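Local coordinates for protein ornithine carbamoyltransferase, mitochondrial (Coccidioides immitis, PDB 3SDS) that catalyses the transfer of the carbamoyl group from carbamoyl phosphate to L-ornithine, giving L-citrulline and phosphate in arginine biosynthesis, and works as a homotrimer, at residues H155-I160 with E332-A337; K303-L308 with R324-P329. All blocks are in the same frame, centred on the assembly; numbering follows the deposited sequence.

Contact 1 (H155-I160 with E332-A337); sequences HPLQAI and ENRLWA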
loop_
_atom_site.group_PDB
_atom_site.type_symbol
_atom_site.label_atom_id
_atom_site.label_comp_id
_atom_site.label_asym_id
_atom_site.label_seq_id
_atom_site.Cartn_x
_atom_site.Cartn_y
_atom_site.Cartn_z
ATOM N N HIS A 155 -4.879 -24.908 -1.303
ATOM C CA HIS A 155 -3.821 -23.907 -1.540
ATOM C C HIS A 155 -3.317 -24.039 -2.986
ATOM O O HIS A 155 -2.158 -24.378 -3.210
ATOM C CB HIS A 155 -2.668 -24.074 -0.540
ATOM C CG HIS A 155 -1.752 -22.886 -0.440
ATOM N ND1 HIS A 155 -1.443 -22.075 -1.514
ATOM C CD2 HIS A 155 -1.046 -22.396 0.610
ATOM C CE1 HIS A 155 -0.605 -21.128 -1.126
ATOM N NE2 HIS A 155 -0.350 -21.300 0.158
ATOM N N PRO A 156 -4.183 -23.763 -3.976
ATOM C CA PRO A 156 -3.840 -23.982 -5.394
ATOM C C PRO A 156 -2.493 -23.383 -5.867
ATOM O O PRO A 156 -1.725 -24.070 -6.583
ATOM C CB PRO A 156 -5.013 -23.335 -6.153
ATOM C CG PRO A 156 -5.735 -22.492 -5.143
ATOM C CD PRO A 156 -5.517 -23.153 -3.825
ATOM N N LEU A 157 -2.204 -22.134 -5.478
ATOM C CA LEU A 157 -0.965 -21.474 -5.915
ATOM C C LEU A 157 0.297 -22.251 -5.518
ATOM O O LEU A 157 1.274 -22.280 -6.271
ATOM C CB LEU A 157 -0.884 -20.006 -5.452
ATOM C CG LEU A 157 -1.889 -19.019 -6.066
ATOM C CD1 LEU A 157 -1.824 -17.696 -5.351
ATOM C CD2 LEU A 157 -1.673 -18.805 -7.550
ATOM N N GLN A 158 0.258 -22.884 -4.346
ATOM C CA GLN A 158 1.417 -23.610 -3.833
ATOM C C GLN A 158 1.751 -24.855 -4.680
ATOM O O GLN A 158 2.918 -25.088 -5.032
ATOM C CB GLN A 158 1.231 -23.980 -2.361
ATOM C CG GLN A 158 2.504 -24.575 -1.744
ATOM C CD GLN A 158 3.662 -23.558 -1.654
ATOM O OE1 GLN A 158 3.461 -22.400 -1.262
ATOM N NE2 GLN A 158 4.878 -24.000 -2.007
ATOM N N ALA A 159 0.717 -25.635 -5.005
ATOM C CA ALA A 159 0.862 -26.811 -5.866
ATOM C C ALA A 159 1.542 -26.457 -7.214
ATOM O O ALA A 159 2.469 -27.158 -7.665
ATOM C CB ALA A 159 -0.499 -27.467 -6.095
ATOM N N ILE A 160 1.092 -25.362 -7.832
ATOM C CA ILE A 160 1.649 -24.925 -9.105
ATOM C C ILE A 160 3.150 -24.623 -8.938
ATOM O O ILE A 160 3.979 -25.077 -9.745
ATOM C CB ILE A 160 0.881 -23.707 -9.683
ATOM C CG1 ILE A 160 -0.596 -24.066 -9.915
ATOM C CG2 ILE A 160 1.509 -23.253 -10.971
ATOM C CD1 ILE A 160 -1.546 -22.871 -10.108
ATOM N N GLU A 332 10.804 -18.810 -4.492
ATOM C CA GLU A 332 10.792 -17.919 -5.663
ATOM C C GLU A 332 9.787 -18.333 -6.751
ATOM O O GLU A 332 9.213 -17.459 -7.437
ATOM C CB GLU A 332 12.198 -17.797 -6.278
ATOM C CG GLU A 332 12.242 -17.012 -7.603
ATOM C CD GLU A 332 13.549 -17.119 -8.368
ATOM O OE1 GLU A 332 14.604 -17.440 -7.771
ATOM O OE2 GLU A 332 13.517 -16.868 -9.589
ATOM N N ASN A 333 9.573 -19.638 -6.925
ATOM C CA ASN A 333 8.603 -20.096 -7.920
ATOM C C ASN A 333 7.151 -19.651 -7.633
ATOM O O ASN A 333 6.262 -19.857 -8.469
ATOM C CB ASN A 333 8.696 -21.613 -8.125
ATOM C CG ASN A 333 10.001 -22.053 -8.843
ATOM O OD1 ASN A 333 10.623 -21.284 -9.591
ATOM N ND2 ASN A 333 10.402 -23.305 -8.617
ATOM N N ARG A 334 6.907 -19.039 -6.462
ATOM C CA ARG A 334 5.600 -18.462 -6.176
ATOM C C ARG A 334 5.328 -17.272 -7.107
ATOM O O ARG A 334 4.191 -17.075 -7.591
ATOM C CB ARG A 334 5.475 -18.045 -4.709
ATOM C CG ARG A 334 5.162 -19.199 -3.711
ATOM C CD ARG A 334 3.816 -19.909 -4.004
ATOM N NE ARG A 334 2.638 -19.116 -3.633
ATOM C CZ ARG A 334 2.172 -19.015 -2.380
ATOM N NH1 ARG A 334 2.792 -19.645 -1.381
ATOM N NH2 ARG A 334 1.097 -18.269 -2.110
ATOM N N LEU A 335 6.381 -16.492 -7.370
ATOM C CA LEU A 335 6.270 -15.327 -8.226
ATOM C C LEU A 335 5.830 -15.764 -9.614
ATOM O O LEU A 335 4.867 -15.211 -10.162
ATOM C CB LEU A 335 7.581 -14.539 -8.270
ATOM C CG LEU A 335 7.703 -13.363 -9.269
ATOM C CD1 LEU A 335 6.579 -12.325 -9.148
ATOM C CD2 LEU A 335 9.059 -12.673 -9.198
ATOM N N TRP A 336 6.524 -16.768 -10.156
ATOM C CA TRP A 336 6.276 -17.260 -11.520
ATOM C C TRP A 336 4.898 -17.945 -11.635
ATOM O O TRP A 336 4.196 -17.768 -12.651
ATOM C CB TRP A 336 7.455 -18.116 -12.045
ATOM C CG TRP A 336 8.802 -17.475 -11.671
ATOM C CD1 TRP A 336 9.747 -17.980 -10.803
ATOM C CD2 TRP A 336 9.302 -16.189 -12.088
ATOM N NE1 TRP A 336 10.794 -17.102 -10.679
ATOM C CE2 TRP A 336 10.543 -15.992 -11.442
ATOM C CE3 TRP A 336 8.819 -15.185 -12.953
ATOM C CZ2 TRP A 336 11.317 -14.831 -11.633
ATOM C CZ3 TRP A 336 9.591 -14.019 -13.146
ATOM C CH2 TRP A 336 10.827 -13.858 -12.488
ATOM N N ALA A 337 4.479 -18.649 -10.580
ATOM C CA ALA A 337 3.162 -19.274 -10.552
ATOM C C ALA A 337 1.995 -18.261 -10.496
ATOM O O ALA A 337 0.967 -18.458 -11.148
ATOM C CB ALA A 337 3.083 -20.249 -9.411
#
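I160 and A337 make the close-packed end of this contact, where helix 156-169 crosses helix 327-347 with their N-to-C directions 108° apart over these short segments. The methyl branch CG2 of I160 rests on CB of A337 at 3.7 Å; beside so bulky a neighbour an alanine suits, since its single methyl lets the backbones come within 6.0 Å, measured from CA of I160 to CA of A337. The other end is looser and polar, and it is built around R334, which is partly exposed. Its chain bends at its second and third torsions, folding the guanidinium over toward the start of helix 156-169, where NE lies 4.1 Å from CB of L157. H155, in the N-cap position of that helix, presents CE1 over one face of the guanidinium, 3.5 Å from NH2, the two planes standing almost perpendicular. Q158 brings its OE1 to NH1 of R334 at 2.8 Å, but the bond is weak, bent to 117° at the hydrogen. The stronger polar partners lie outside: T80 accepts from NH2 of R334, and D162 holds NE2 of Q158. H155, Q158, R334 and T80 probably all bind carbamoyl phosphate, as in related enzymes, so the polar end is consistent with a substrate site between the two domains, H155, Q158 and T80 coming from one and R334 from the other. A long arginine can reach across from one domain to the other, and its positive charge would probably suit the polar, anionic carbamoyl phosphate, as in related carbamoyltransferases, where the equivalent arginine reaches the carbamoyl oxygen.

Contact 2 (K303-L308 with R324-P329); sequences KFMHCL and RSLVFP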
loop_
_atom_site.group_PDB
_atom_site.type_symbol
_atom_site.label_atom_id
_atom_site.label_comp_id
_atom_site.label_asym_id
_atom_site.label_seq_id
_atom_site.Cartn_x
_atom_site.Cartn_y
_atom_site.Cartn_z
ATOM N N LYS A 303 15.610 -35.449 -2.736
ATOM C CA LYS A 303 15.615 -33.992 -2.607
ATOM C C LYS A 303 14.621 -33.559 -1.533
ATOM O O LYS A 303 13.673 -34.279 -1.237
ATOM C CB LYS A 303 15.244 -33.356 -3.955
ATOM C CG LYS A 303 16.136 -33.731 -5.151
ATOM C CD LYS A 303 17.484 -33.031 -5.051
ATOM C CE LYS A 303 18.163 -32.870 -6.404
ATOM N NZ LYS A 303 19.257 -33.863 -6.648
ATOM N N PHE A 304 14.819 -32.378 -0.964
ATOM C CA PHE A 304 13.968 -31.908 0.122
ATOM C C PHE A 304 13.160 -30.648 -0.222
ATOM O O PHE A 304 13.678 -29.720 -0.874
ATOM C CB PHE A 304 14.804 -31.672 1.384
ATOM C CG PHE A 304 14.018 -31.107 2.530
ATOM C CD1 PHE A 304 13.131 -31.912 3.248
ATOM C CD2 PHE A 304 14.146 -29.765 2.881
ATOM C CE1 PHE A 304 12.394 -31.388 4.304
ATOM C CE2 PHE A 304 13.412 -29.231 3.935
ATOM C CZ PHE A 304 12.528 -30.042 4.642
ATOM N N MET A 305 11.902 -30.626 0.241
ATOM C CA MET A 305 10.942 -29.533 0.003
ATOM C C MET A 305 10.088 -29.198 1.248
ATOM O O MET A 305 9.610 -30.095 1.951
ATOM C CB MET A 305 10.039 -29.874 -1.181
ATOM C CG MET A 305 10.746 -29.873 -2.532
ATOM S SD MET A 305 9.688 -30.315 -3.929
ATOM C CE MET A 305 8.573 -28.909 -3.925
ATOM N N HIS A 306 9.896 -27.899 1.488
ATOM C CA HIS A 306 9.148 -27.331 2.618
ATOM C C HIS A 306 8.681 -25.949 2.123
ATOM O O HIS A 306 9.456 -25.201 1.544
ATOM C CB HIS A 306 10.105 -27.196 3.810
ATOM C CG HIS A 306 9.464 -26.791 5.110
ATOM N ND1 HIS A 306 8.496 -25.813 5.208
ATOM C CD2 HIS A 306 9.716 -27.189 6.381
ATOM C CE1 HIS A 306 8.149 -25.659 6.475
ATOM N NE2 HIS A 306 8.880 -26.478 7.209
ATOM N N CYS A 307 7.419 -25.592 2.317
ATOM C CA CYS A 307 6.920 -24.346 1.717
ATOM C C CYS A 307 7.135 -23.048 2.517
ATOM O O CYS A 307 6.671 -21.985 2.095
ATOM C CB CYS A 307 5.445 -24.480 1.352
ATOM S SG CYS A 307 4.393 -24.567 2.794
ATOM N N LEU A 308 7.813 -23.125 3.661
ATOM C CA LEU A 308 8.170 -21.927 4.462
ATOM C C LEU A 308 6.973 -21.186 5.090
ATOM O O LEU A 308 5.862 -21.244 4.553
ATOM C CB LEU A 308 9.025 -20.945 3.651
ATOM C CG LEU A 308 10.292 -21.491 3.004
ATOM C CD1 LEU A 308 11.066 -20.352 2.427
ATOM C CD2 LEU A 308 11.149 -22.277 3.999
ATOM N N ARG A 324 20.778 -30.962 -1.195
ATOM C CA ARG A 324 19.511 -31.671 -1.399
ATOM C C ARG A 324 18.264 -30.772 -1.375
ATOM O O ARG A 324 17.171 -31.222 -1.733
ATOM C CB ARG A 324 19.313 -32.718 -0.304
ATOM C CG ARG A 324 20.249 -33.904 -0.348
ATOM C CD ARG A 324 19.769 -34.972 0.610
ATOM N NE ARG A 324 20.163 -36.288 0.128
ATOM C CZ ARG A 324 21.113 -37.031 0.676
ATOM N NH1 ARG A 324 21.758 -36.597 1.755
ATOM N NH2 ARG A 324 21.404 -38.216 0.155
ATOM N N SER A 325 18.420 -29.524 -0.932
ATOM C CA SER A 325 17.280 -28.716 -0.540
ATOM C C SER A 325 16.862 -27.718 -1.604
ATOM O O SER A 325 17.613 -26.819 -1.941
ATOM C CB SER A 325 17.584 -28.011 0.772
ATOM O OG SER A 325 16.490 -27.231 1.218
ATOM N N LEU A 326 15.645 -27.886 -2.118
ATOM C CA LEU A 326 15.102 -27.035 -3.183
ATOM C C LEU A 326 14.234 -25.883 -2.625
ATOM O O LEU A 326 13.507 -25.196 -3.370
ATOM C CB LEU A 326 14.279 -27.875 -4.159
ATOM C CG LEU A 326 14.870 -29.148 -4.751
ATOM C CD1 LEU A 326 13.767 -29.894 -5.516
ATOM C CD2 LEU A 326 16.048 -28.824 -5.650
ATOM N N VAL A 327 14.345 -25.695 -1.309
ATOM C CA VAL A 327 13.600 -24.720 -0.519
ATOM C C VAL A 327 13.516 -23.270 -1.093
ATOM O O VAL A 327 12.413 -22.722 -1.248
ATOM C CB VAL A 327 14.114 -24.780 0.954
ATOM C CG1 VAL A 327 14.195 -23.404 1.598
ATOM C CG2 VAL A 327 13.259 -25.727 1.762
ATOM N N PHE A 328 14.652 -22.664 -1.423
ATOM C CA PHE A 328 14.665 -21.283 -1.929
ATOM C C PHE A 328 14.157 -21.145 -3.389
ATOM O O PHE A 328 13.336 -20.259 -3.696
ATOM C CB PHE A 328 16.049 -20.641 -1.726
ATOM C CG PHE A 328 16.492 -20.614 -0.282
ATOM C CD1 PHE A 328 15.869 -19.763 0.642
ATOM C CD2 PHE A 328 17.504 -21.464 0.167
ATOM C CE1 PHE A 328 16.261 -19.743 1.988
ATOM C CE2 PHE A 328 17.895 -21.467 1.511
ATOM C CZ PHE A 328 17.275 -20.595 2.423
ATOM N N PRO A 329 14.628 -22.018 -4.297
ATOM C CA PRO A 329 13.968 -21.982 -5.607
ATOM C C PRO A 329 12.440 -22.155 -5.513
ATOM O O PRO A 329 11.707 -21.450 -6.214
ATOM C CB PRO A 329 14.619 -23.154 -6.350
ATOM C CG PRO A 329 16.015 -23.192 -5.763
ATOM C CD PRO A 329 15.801 -22.915 -4.301
#
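F304 and V327 run side by side and point the same way, the ring atom CE2 of F304 lying 4.1 Å from CG2 of V327. F304 has CG anti to its own nitrogen (chi1 177°), which carries the ring along the same side as S325; OG of S325 then meets the ring at its edge, near the plane, 3.8 Å from CD2. That hydroxyl is small enough to fit beside the aromatic rim, and it bonds to the carbonyl of F320. Further along, the two methyls of V327 divide their work: CG2 packs against CB of H306, while CG1 touches CD2 of L308 at 4.0 Å, the two side chains meeting at a slant. The side chain of L326 turns to the opposite face from the F304 ring, its CD1 reaching CG of M305 at 4.2 Å and CB of K303, so the aliphatic root of a lysine serves here as apolar surface. Two backbone bonds fix this alignment, F304 N to R324 O at 2.7 Å and L326 N to F304 O at 3.0 Å, both nearly straight; they make a single beta bridge between F304 and S325, just before helix 327-347 begins. Further on, L308 N bonds to ND1 of H306, bridging across C307, probably the proton acceptor, as in related enzymes, while E314 holds NE2 of the same imidazole. Strand 303-306 is the last of the five parallel strands in its sheet, with 261-264 as its neighbour; M305 faces helix 156-169, F304 packs on helix 317-320, and V117 of the second subunit touches L308.

How the contacts relate
Contact 1 is the more deeply buried, its centre about 6 Å from that of the chain, and joins the two domains; contact 2, partly buried and with its centre about 14 Å from that of the chain, stays within the ornithine-binding domain at the edge of its sheet. Helix 327-347 serves both, its start, 327-329, in contact 2 and a later turn in contact 1. Their chemistry follows their places: arginine, histidine and amide groups gather at the domain junction, whereas main-chain bonds and apolar side chains join strand to helix start. They meet at the probable substrate site, where NE2 of Q158 packs 3.4 Å from CB of C307, and both touch the second subunit.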